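PDB 6E1Q: indole-3-acetic acid-amido synthetase GH3.15 from Arabidopsis thaliana, which uses ATP to conjugate glutamine, and possibly cysteine, to the auxin precursor indole-3-butyric acid and also acts on the herbicide 4-(2,4-dichlorophenoxy)butanoate. Local coordinates for residues Asp114-Ser122 against Met162-Ile170; Gly139-Glu150 against Ser180-Cys191. All coordinates share one frame; numbering follows the deposited sequence. Where two conformers were deposited one is given.

Contact 1 (Asp114-Ser122 against Met162-Ile170). With CFA ((2,4-dichlorophenoxy)acetic acid), chain D.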
loop_
_atom_site.group_PDB
_atom_site.type_symbol
_atom_site.label_atom_id
_atom_site.label_comp_id
_atom_site.label_asym_id
_atom_site.label_seq_id
_atom_site.Cartn_x
_atom_site.Cartn_y
_atom_site.Cartn_z
ATOM N N ASP A 114 13.876 -1.115 17.061
ATOM C CA ASP A 114 13.329 -1.571 15.788
ATOM C C ASP A 114 13.024 -0.377 14.890
ATOM O O ASP A 114 13.421 -0.352 13.721
ATOM C CB ASP A 114 12.087 -2.438 16.045
ATOM C CG ASP A 114 11.547 -3.120 14.783
ATOM O OD1 ASP A 114 11.839 -2.660 13.662
ATOM O OD2 ASP A 114 10.795 -4.119 14.911
ATOM N N LEU A 115 12.383 0.659 15.443
ATOM C CA LEU A 115 12.058 1.834 14.642
ATOM C C LEU A 115 13.320 2.524 14.129
ATOM O O LEU A 115 13.393 2.923 12.959
ATOM C CB LEU A 115 11.216 2.816 15.449
ATOM C CG LEU A 115 10.952 4.131 14.710
ATOM C CD1 LEU A 115 10.218 3.875 13.385
ATOM C CD2 LEU A 115 10.155 5.079 15.569
ATOM N N GLU A 116 14.314 2.710 14.998
ATOM C CA GLU A 116 15.512 3.414 14.555
ATOM C C GLU A 116 16.287 2.578 13.541
ATOM O O GLU A 116 16.826 3.117 12.569
ATOM C CB GLU A 116 16.373 3.794 15.758
ATOM C CG GLU A 116 16.217 5.270 16.146
ATOM C CD GLU A 116 16.504 5.539 17.611
ATOM O OE1 GLU A 116 17.132 4.677 18.267
ATOM O OE2 GLU A 116 16.098 6.616 18.107
ATOM N N GLN A 117 16.308 1.255 13.718
ATOM C CA GLN A 117 16.905 0.386 12.704
ATOM C C GLN A 117 16.227 0.550 11.348
ATOM O O GLN A 117 16.897 0.531 10.306
ATOM C CB GLN A 117 16.848 -1.069 13.151
ATOM C CG GLN A 117 17.299 -2.023 12.062
ATOM C CD GLN A 117 17.744 -3.357 12.602
ATOM O OE1 GLN A 117 18.886 -3.513 13.039
ATOM N NE2 GLN A 117 16.844 -4.337 12.574
ATOM N N ARG A 118 14.901 0.721 11.336
ATOM C CA ARG A 118 14.188 0.881 10.071
ATOM C C ARG A 118 14.526 2.211 9.422
ATOM O O ARG A 118 14.639 2.306 8.189
ATOM C CB ARG A 118 12.675 0.793 10.293
ATOM C CG ARG A 118 12.151 -0.598 10.583
ATOM C CD ARG A 118 10.640 -0.572 10.709
ATOM N NE ARG A 118 10.190 -1.694 11.508
ATOM C CZ ARG A 118 8.946 -2.157 11.537
ATOM N NH1 ARG A 118 7.987 -1.580 10.820
ATOM N NH2 ARG A 118 8.667 -3.191 12.310
ATOM N N ILE A 119 14.613 3.259 10.236
ATOM C CA ILE A 119 15.051 4.561 9.753
ATOM C C ILE A 119 16.496 4.480 9.276
ATOM O O ILE A 119 16.834 4.935 8.179
ATOM C CB ILE A 119 14.866 5.613 10.860
ATOM C CG1 ILE A 119 13.384 5.979 10.979
ATOM C CG2 ILE A 119 15.724 6.833 10.603
ATOM C CD1 ILE A 119 13.039 6.580 12.301
ATOM N N SER A 120 17.355 3.875 10.096
ATOM C CA SER A 120 18.752 3.644 9.744
ATOM C C SER A 120 18.878 2.969 8.383
ATOM O O SER A 120 19.599 3.452 7.502
ATOM C CB SER A 120 19.406 2.792 10.833
ATOM O OG SER A 120 20.816 2.913 10.832
ATOM N N PHE A 121 18.165 1.856 8.182
ATOM C CA PHE A 121 18.289 1.165 6.906
ATOM C C PHE A 121 17.784 2.021 5.763
ATOM O O PHE A 121 18.271 1.886 4.633
ATOM C CB PHE A 121 17.548 -0.177 6.896
ATOM C CG PHE A 121 17.697 -0.903 5.588
ATOM C CD1 PHE A 121 18.851 -1.624 5.305
ATOM C CD2 PHE A 121 16.732 -0.792 4.611
ATOM C CE1 PHE A 121 19.016 -2.241 4.083
ATOM C CE2 PHE A 121 16.888 -1.416 3.388
ATOM C CZ PHE A 121 18.026 -2.138 3.122
ATOM N N SER A 122 16.802 2.890 6.029
ATOM C CA SER A 122 16.286 3.762 4.979
ATOM C C SER A 122 17.355 4.734 4.493
ATOM O O SER A 122 17.388 5.089 3.310
ATOM C CB SER A 122 15.059 4.533 5.476
ATOM O OG SER A 122 14.217 4.907 4.394
ATOM N N MET A 162 2.523 3.408 10.976
ATOM C CA MET A 162 3.964 3.281 10.781
ATOM C C MET A 162 4.542 4.512 10.091
ATOM O O MET A 162 5.628 4.991 10.460
ATOM C CB MET A 162 4.271 2.020 9.977
ATOM C CG MET A 162 5.700 1.960 9.514
ATOM S SD MET A 162 6.722 1.430 10.893
ATOM C CE MET A 162 7.926 2.748 10.978
ATOM N N VAL A 163 3.832 5.036 9.087
ATOM C CA VAL A 163 4.291 6.244 8.403
ATOM C C VAL A 163 4.439 7.393 9.392
ATOM O O VAL A 163 5.479 8.064 9.441
ATOM C CB VAL A 163 3.329 6.607 7.260
ATOM C CG1 VAL A 163 3.701 7.950 6.700
ATOM C CG2 VAL A 163 3.370 5.515 6.179
ATOM N N THR A 164 3.406 7.634 10.208
ATOM C CA THR A 164 3.505 8.721 11.181
ATOM C C THR A 164 4.681 8.500 12.120
ATOM O O THR A 164 5.447 9.427 12.400
ATOM C CB THR A 164 2.216 8.852 11.984
ATOM O OG1 THR A 164 1.136 9.210 11.116
ATOM C CG2 THR A 164 2.381 9.895 13.061
ATOM N N SER A 165 4.843 7.267 12.613
ATOM C CA SER A 165 5.954 6.976 13.513
ATOM C C SER A 165 7.288 7.207 12.818
ATOM O O SER A 165 8.230 7.746 13.419
ATOM C CB SER A 165 5.864 5.529 14.005
ATOM O OG SER A 165 4.704 5.361 14.788
ATOM N N PHE A 166 7.382 6.790 11.551
ATOM C CA PHE A 166 8.599 6.995 10.776
ATOM C C PHE A 166 8.902 8.483 10.620
ATOM O O PHE A 166 10.004 8.940 10.942
ATOM C CB PHE A 166 8.447 6.309 9.415
ATOM C CG PHE A 166 9.702 6.295 8.589
ATOM C CD1 PHE A 166 10.636 5.278 8.740
ATOM C CD2 PHE A 166 9.935 7.276 7.635
ATOM C CE1 PHE A 166 11.790 5.253 7.969
ATOM C CE2 PHE A 166 11.089 7.260 6.864
ATOM C CZ PHE A 166 12.015 6.249 7.034
ATOM N N LEU A 167 7.919 9.258 10.158
ATOM C CA LEU A 167 8.125 10.690 9.948
ATOM C C LEU A 167 8.401 11.413 11.258
ATOM O O LEU A 167 9.327 12.233 11.350
ATOM C CB LEU A 167 6.904 11.300 9.255
ATOM C CG LEU A 167 6.665 10.738 7.860
ATOM C CD1 LEU A 167 5.448 11.396 7.224
ATOM C CD2 LEU A 167 7.923 10.935 7.004
ATOM N N LYS A 168 7.602 11.132 12.284
ATOM C CA LYS A 168 7.812 11.786 13.573
ATOM C C LYS A 168 9.220 11.534 14.103
ATOM O O LYS A 168 9.835 12.418 14.710
ATOM C CB LYS A 168 6.754 11.308 14.568
ATOM C CG LYS A 168 6.727 12.052 15.884
ATOM C CD LYS A 168 5.754 11.401 16.862
ATOM C CE LYS A 168 6.081 11.778 18.303
ATOM N NZ LYS A 168 4.899 12.327 19.029
ATOM N N SER A 169 9.760 10.343 13.881
ATOM C CA SER A 169 11.069 10.077 14.460
ATOM C C SER A 169 12.179 10.808 13.712
ATOM O O SER A 169 13.061 11.409 14.344
ATOM C CB SER A 169 11.356 8.583 14.491
ATOM O OG SER A 169 12.640 8.399 15.052
ATOM N N ILE A 170 12.159 10.776 12.376
ATOM C CA ILE A 170 13.209 11.484 11.651
ATOM C C ILE A 170 13.059 12.983 11.846
ATOM O O ILE A 170 14.052 13.711 11.829
ATOM C CB ILE A 170 13.244 11.100 10.153
ATOM C CG1 ILE A 170 11.934 11.396 9.450
ATOM C CG2 ILE A 170 13.561 9.619 9.968
ATOM C CD1 ILE A 170 11.930 10.888 8.013
HETATM C C1 CFA D . 7.536 0.846 4.250
HETATM C C2 CFA D . 7.485 2.352 3.970
HETATM C "C1'" CFA D . 8.920 4.259 4.196
HETATM C "C2'" CFA D . 8.186 5.326 4.703
HETATM C "C3'" CFA D . 8.517 6.626 4.340
HETATM C "C4'" CFA D . 9.579 6.860 3.479
HETATM C "C5'" CFA D . 10.311 5.796 2.982
HETATM CL CL3 CFA D . 6.817 5.043 5.820
HETATM C "C6'" CFA D . 9.983 4.502 3.343
HETATM O O1 CFA D . 8.643 0.256 4.214
HETATM O O2 CFA D . 6.493 0.184 4.511
HETATM O "O1'" CFA D . 8.623 2.932 4.549
HETATM CL CL4 CFA D . 10.024 8.524 3.002
HETATM O O HOH W 1 13.388 7.531 17.545
#
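Leu-115 fits as a knob into a hole formed by Met-162, Ser-165, Phe-166 and Ser-169, one methyl to each end of it. CD1 meets Met-162 CE at 3.5 Å, the two side chains running alongside in opposing senses, while CD2 rests near the Ser-165 carbonyl oxygen and Ser-169 CB. The carbonyl of Thr-161 takes the hydroxyl of Ser-165.

One turn on, Ile-119 spreads its branches over three residues of the second helix. Its CG1 touches Phe-166 CE1 at 3.5 Å, approaching obliquely. With CG1 anti to the carbonyl carbon (chi1 -76°), CD1 can reach Ser-169, and the 3.4 Å gap between Ile-119 CD1 and Ser-169 CB is tighter than usual carbon contact. Its CG2 meets Ile-170 CG2 at 3.6 Å.

At the polar end, Arg-118 NH1 lies 3.3 Å from Met-162 SD. A salt bridge from Arg-118 NE to Asp-114 OD1 (2.9 Å) holds that group; OD1 lies close to the guanidinium plane, whereas NE approaches it from above the carboxylate plane. The carbonyl of Ser-329 receives NH2. A water bridges Glu-116 OE2 and Ser-169 OG at the other margin.

Phe-166 has Ser-122 CB at its edge, in the ring plane, whereas one face lies over the dichlorophenyl ring of the 2,4-D of chain D, with CFA C2' 3.9 Å above the plane and offset toward the rim. Val-163 CG2 touches the CL3 atom of the same ligand. The axes, 10.4 Å apart at a crossing angle of -76°, make this a steep helix-helix packing in the N-terminal domain of the GH3 fold, its Phe-166 forming a wall of a ligand pocket completed by Val-163, Phe-325 and Phe-332.

Contact 2 (Gly139-Glu150 against Ser180-Cys191). With CFA ((2,4-dichlorophenoxy)acetic acid), chain C.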
loop_
_atom_site.group_PDB
_atom_site.type_symbol
_atom_site.label_atom_id
_atom_site.label_comp_id
_atom_site.label_asym_id
_atom_site.label_seq_id
_atom_site.Cartn_x
_atom_site.Cartn_y
_atom_site.Cartn_z
ATOM N N GLY A 139 16.510 17.900 -4.530
ATOM C CA GLY A 139 15.275 18.545 -4.133
ATOM C C GLY A 139 14.529 17.768 -3.076
ATOM O O GLY A 139 15.013 16.758 -2.565
ATOM N N LYS A 140 13.326 18.246 -2.759
ATOM C CA LYS A 140 12.551 17.643 -1.679
ATOM C C LYS A 140 11.553 16.600 -2.198
ATOM O O LYS A 140 11.156 16.595 -3.367
ATOM C CB LYS A 140 11.791 18.705 -0.884
ATOM C CG LYS A 140 12.638 19.466 0.118
ATOM C CD LYS A 140 12.140 20.885 0.228
ATOM C CE LYS A 140 12.637 21.562 1.488
ATOM N NZ LYS A 140 11.683 22.639 1.865
ATOM N N SER A 141 11.145 15.718 -1.289
ATOM C CA SER A 141 10.106 14.725 -1.536
ATOM C C SER A 141 8.794 15.277 -0.997
ATOM O O SER A 141 8.642 15.467 0.213
ATOM C CB SER A 141 10.447 13.389 -0.873
ATOM O OG SER A 141 11.561 12.779 -1.492
ATOM N N LEU A 142 7.855 15.546 -1.892
ATOM C CA LEU A 142 6.516 15.973 -1.503
ATOM C C LEU A 142 5.684 14.723 -1.255
ATOM O O LEU A 142 5.449 13.939 -2.180
ATOM C CB LEU A 142 5.896 16.845 -2.589
ATOM C CG LEU A 142 4.462 17.337 -2.401
ATOM C CD1 LEU A 142 4.345 18.227 -1.147
ATOM C CD2 LEU A 142 4.037 18.097 -3.651
ATOM N N ILE A 143 5.265 14.523 -0.009
ATOM C CA ILE A 143 4.629 13.284 0.418
ATOM C C ILE A 143 3.188 13.606 0.762
ATOM O O ILE A 143 2.917 14.413 1.656
ATOM C CB ILE A 143 5.371 12.644 1.604
ATOM C CG1 ILE A 143 6.700 12.041 1.131
ATOM C CG2 ILE A 143 4.536 11.557 2.246
ATOM C CD1 ILE A 143 7.670 11.775 2.253
ATOM N N PHE A 144 2.266 12.987 0.037
ATOM C CA PHE A 144 0.845 13.191 0.257
ATOM C C PHE A 144 0.404 12.174 1.295
ATOM O O PHE A 144 0.233 10.994 1.004
ATOM C CB PHE A 144 0.072 13.064 -1.049
ATOM C CG PHE A 144 0.464 14.096 -2.067
ATOM C CD1 PHE A 144 0.196 15.431 -1.844
ATOM C CD2 PHE A 144 1.117 13.733 -3.226
ATOM C CE1 PHE A 144 0.553 16.392 -2.767
ATOM C CE2 PHE A 144 1.479 14.686 -4.157
ATOM C CZ PHE A 144 1.188 16.025 -3.920
ATOM N N TYR A 145 0.220 12.644 2.515
ATOM C CA TYR A 145 -0.118 11.766 3.618
ATOM C C TYR A 145 -0.665 12.646 4.711
ATOM O O TYR A 145 -0.037 13.651 5.051
ATOM C CB TYR A 145 1.108 11.009 4.147
ATOM C CG TYR A 145 0.727 10.008 5.222
ATOM C CD1 TYR A 145 0.263 8.751 4.874
ATOM C CD2 TYR A 145 0.796 10.331 6.577
ATOM C CE1 TYR A 145 -0.095 7.832 5.828
ATOM C CE2 TYR A 145 0.421 9.406 7.554
ATOM C CZ TYR A 145 -0.028 8.159 7.163
ATOM O OH TYR A 145 -0.409 7.201 8.078
ATOM N N PHE A 146 -1.805 12.274 5.276
ATOM C CA PHE A 146 -2.191 12.946 6.504
ATOM C C PHE A 146 -3.048 12.012 7.345
ATOM O O PHE A 146 -3.629 11.051 6.843
ATOM C CB PHE A 146 -2.881 14.294 6.234
ATOM C CG PHE A 146 -3.949 14.254 5.178
ATOM C CD1 PHE A 146 -5.212 13.752 5.465
ATOM C CD2 PHE A 146 -3.705 14.766 3.911
ATOM C CE1 PHE A 146 -6.208 13.743 4.499
ATOM C CE2 PHE A 146 -4.701 14.754 2.938
ATOM C CZ PHE A 146 -5.951 14.241 3.234
ATOM N N VAL A 147 -3.075 12.284 8.645
ATOM C CA VAL A 147 -3.776 11.457 9.618
ATOM C C VAL A 147 -4.910 12.267 10.235
ATOM O O VAL A 147 -4.746 13.456 10.531
ATOM C CB VAL A 147 -2.809 10.925 10.697
ATOM C CG1 VAL A 147 -1.986 12.052 11.274
ATOM C CG2 VAL A 147 -3.583 10.254 11.803
ATOM N N THR A 148 -6.062 11.620 10.421
ATOM C CA THR A 148 -7.271 12.291 10.879
ATOM C C THR A 148 -7.616 12.000 12.332
ATOM O O THR A 148 -8.473 12.695 12.893
ATOM C CB THR A 148 -8.465 11.904 9.995
ATOM O OG1 THR A 148 -8.787 10.520 10.192
ATOM C CG2 THR A 148 -8.124 12.139 8.537
ATOM N N ARG A 149 -6.985 11.000 12.943
ATOM C CA ARG A 149 -7.157 10.715 14.359
ATOM C C ARG A 149 -6.101 9.709 14.795
ATOM O O ARG A 149 -5.476 9.022 13.974
ATOM C CB ARG A 149 -8.566 10.184 14.676
ATOM C CG ARG A 149 -8.826 8.818 14.100
ATOM C CD ARG A 149 -10.169 8.213 14.520
ATOM N NE ARG A 149 -10.100 6.775 14.269
ATOM C CZ ARG A 149 -11.139 5.952 14.186
ATOM N NH1 ARG A 149 -12.379 6.409 14.337
ATOM N NH2 ARG A 149 -10.923 4.662 13.937
ATOM N N GLU A 150 -5.918 9.646 16.110
ATOM C CA GLU A 150 -5.041 8.697 16.775
ATOM C C GLU A 150 -5.691 8.363 18.114
ATOM O O GLU A 150 -6.711 8.946 18.486
ATOM C CB GLU A 150 -3.627 9.265 16.949
ATOM C CG GLU A 150 -3.612 10.686 17.492
ATOM C CD GLU A 150 -2.236 11.140 17.965
ATOM O OE1 GLU A 150 -1.222 10.596 17.470
ATOM O OE2 GLU A 150 -2.171 12.047 18.827
ATOM N N SER A 180 14.531 18.544 3.754
ATOM C CA SER A 180 14.647 17.463 2.760
ATOM C C SER A 180 13.313 16.754 2.411
ATOM O O SER A 180 13.177 16.162 1.332
ATOM C CB SER A 180 15.662 16.415 3.228
ATOM O OG SER A 180 15.641 15.261 2.391
ATOM N N LEU A 181 12.342 16.795 3.320
ATOM C CA LEU A 181 11.003 16.301 3.045
ATOM C C LEU A 181 10.019 17.458 3.049
ATOM O O LEU A 181 10.082 18.338 3.913
ATOM C CB LEU A 181 10.554 15.263 4.079
ATOM C CG LEU A 181 11.337 13.960 4.232
ATOM C CD1 LEU A 181 10.693 13.109 5.323
ATOM C CD2 LEU A 181 11.412 13.198 2.912
ATOM N N GLN A 182 9.115 17.458 2.076
ATOM C CA GLN A 182 7.956 18.345 2.092
ATOM C C GLN A 182 6.766 17.500 2.519
ATOM O O GLN A 182 6.191 16.751 1.720
ATOM C CB GLN A 182 7.712 19.005 0.741
ATOM C CG GLN A 182 6.695 20.115 0.821
ATOM C CD GLN A 182 7.141 21.205 1.759
ATOM O OE1 GLN A 182 7.904 22.089 1.371
ATOM N NE2 GLN A 182 6.683 21.146 3.007
ATOM N N VAL A 183 6.401 17.608 3.784
ATOM C CA VAL A 183 5.344 16.782 4.333
ATOM C C VAL A 183 4.319 17.700 4.981
ATOM O O VAL A 183 4.669 18.740 5.554
ATOM C CB VAL A 183 5.898 15.737 5.330
ATOM C CG1 VAL A 183 6.432 16.387 6.603
ATOM C CG2 VAL A 183 4.873 14.670 5.609
ATOM N N SER A 184 3.050 17.330 4.851
ATOM C CA SER A 184 1.974 18.156 5.361
ATOM C C SER A 184 2.126 18.366 6.868
ATOM O O SER A 184 2.670 17.510 7.574
ATOM C CB SER A 184 0.625 17.510 5.050
ATOM O OG SER A 184 0.205 16.654 6.093
ATOM N N PRO A 185 1.658 19.504 7.387
ATOM C CA PRO A 185 1.621 19.673 8.848
ATOM C C PRO A 185 0.823 18.580 9.545
ATOM O O PRO A 185 1.024 18.346 10.745
ATOM C CB PRO A 185 0.971 21.054 9.025
ATOM C CG PRO A 185 0.167 21.260 7.755
ATOM C CD PRO A 185 0.990 20.611 6.677
ATOM N N HIS A 186 -0.051 17.881 8.813
ATOM C CA HIS A 186 -0.941 16.880 9.375
ATOM C C HIS A 186 -0.499 15.451 9.084
ATOM O O HIS A 186 -1.307 14.527 9.208
ATOM C CB HIS A 186 -2.359 17.102 8.866
ATOM C CG HIS A 186 -2.901 18.453 9.193
ATOM N ND1 HIS A 186 -3.095 18.876 10.489
ATOM C CD2 HIS A 186 -3.273 19.482 8.398
ATOM C CE1 HIS A 186 -3.574 20.106 10.478
ATOM N NE2 HIS A 186 -3.693 20.498 9.222
ATOM N N ALA A 187 0.764 15.248 8.705
ATOM C CA ALA A 187 1.298 13.891 8.678
ATOM C C ALA A 187 1.538 13.357 10.085
ATOM O O ALA A 187 1.470 12.142 10.305
ATOM C CB ALA A 187 2.591 13.844 7.876
ATOM N N ILE A 188 1.822 14.238 11.041
ATOM C CA ILE A 188 2.025 13.861 12.435
ATOM C C ILE A 188 0.898 14.385 13.326
ATOM O O ILE A 188 0.281 13.622 14.073
ATOM C CB ILE A 188 3.407 14.337 12.941
ATOM C CG1 ILE A 188 4.527 13.764 12.061
ATOM C CG2 ILE A 188 3.617 13.937 14.407
ATOM C CD1 ILE A 188 5.858 14.502 12.188
ATOM N N THR A 189 0.605 15.684 13.248
ATOM C CA THR A 189 -0.465 16.270 14.047
ATOM C C THR A 189 -1.813 16.015 13.384
ATOM O O THR A 189 -2.024 16.367 12.219
ATOM C CB THR A 189 -0.254 17.775 14.246
ATOM O OG1 THR A 189 1.027 18.008 14.843
ATOM C CG2 THR A 189 -1.344 18.354 15.162
ATOM N N THR A 190 -2.722 15.415 14.140
ATOM C CA THR A 190 -4.037 15.036 13.647
ATOM C C THR A 190 -4.857 16.250 13.183
ATOM O O THR A 190 -4.724 17.363 13.706
ATOM C CB THR A 190 -4.753 14.248 14.756
ATOM O OG1 THR A 190 -4.220 12.915 14.815
ATOM C CG2 THR A 190 -6.260 14.216 14.589
ATOM N N CYS A 191 -5.679 16.027 12.151
ATOM C CA CYS A 191 -6.680 17.002 11.711
ATOM C C CYS A 191 -7.891 16.221 11.229
ATOM O O CYS A 191 -7.795 15.498 10.234
ATOM C CB CYS A 191 -6.146 17.909 10.600
ATOM S SG CYS A 191 -7.394 19.066 9.871
HETATM C C1 CFA C . 8.726 8.888 -0.481
HETATM C C2 CFA C . 9.015 7.510 0.107
HETATM C "C1'" CFA C . 6.772 6.909 0.658
HETATM C "C2'" CFA C . 5.649 6.112 0.486
HETATM C "C3'" CFA C . 4.513 6.373 1.212
HETATM C "C4'" CFA C . 4.496 7.420 2.097
HETATM C "C5'" CFA C . 5.598 8.218 2.287
HETATM CL CL3 CFA C . 5.605 4.739 -0.654
HETATM C "C6'" CFA C . 6.738 7.956 1.566
HETATM O O1 CFA C . 9.345 9.897 -0.056
HETATM O O2 CFA C . 7.851 9.011 -1.369
HETATM O "O1'" CFA C . 7.929 6.645 -0.082
HETATM CL CL4 CFA C . 3.018 7.730 3.009
HETATM O O HOH W 2 13.892 13.910 -1.121
HETATM O O HOH W 3 -5.858 14.808 8.209
#
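Lys-140 begins a parallel strand pairing at a sheet edge in the GH3 N-terminal domain, 140-143 beside the edge strand 181-183, with segment axes 4.4 Å apart and 20° between their directions. Its CB and CG lie against the Ser-180 carbonyl. Ser-141 O accepts Gln-182 N at 2.8 Å; its CB packs on Leu-181, and its hydroxyl is hydrogen-bonded to Arg-214. Leu-142 CD1 packs on Gln-182 CG; the buried Gln-182 OE1 has no partner in the model. Ile-143 N returns to Gln-182 O at 3.0 Å, so both backbone polar groups of Gln-182 are used. With Ser-141 and Tyr-145, Ile-143 lines the pocket of the 2,4-D of chain C, its CD1 coming to 3.4 Å from CFA O1.

Beyond the strand, Tyr-145 O accepts the Ser-184 hydroxyl in the carbonyl plane, at the start of the type I turn 184-187. Tyr-145 CD1 lies 3.5 Å from CFA CL4, and its phenol oxygen is hydrogen-bonded to the Thr-161 hydroxyl. Val-147 N donates to His-186 O at 2.9 Å, and Val-147 O accepts Cys-191 N and, weakly, a water also held by Cys-191 O. The imidazole is fixed from within its own segment: His-186 ND1 donates to Thr-189 O, which lies in the ring plane at 3.2 Å.

In the fold
From the N terminus, helix 112-132 supplies the first half of contact 1, and strand 140-143 with its following loop supplies the first half of contact 2. Helix 162-172 then returns to the former, closing a loop with 39 residues between the segments, and 180-191 returns to the latter across 29. The segments alternate along the chain, so the two closures cross rather than nest. Their centres lie 14 Å apart, and helix 162-172 is the joint: Thr-164 OG1 probably hydrogen-bonds Ala-187 O at 3.1 Å, and Val-163 packs on Tyr-145. This ties the loops that follow strands 140-143 and 181-183 to the helix pair, with Val-163 lining both 2,4-D pockets.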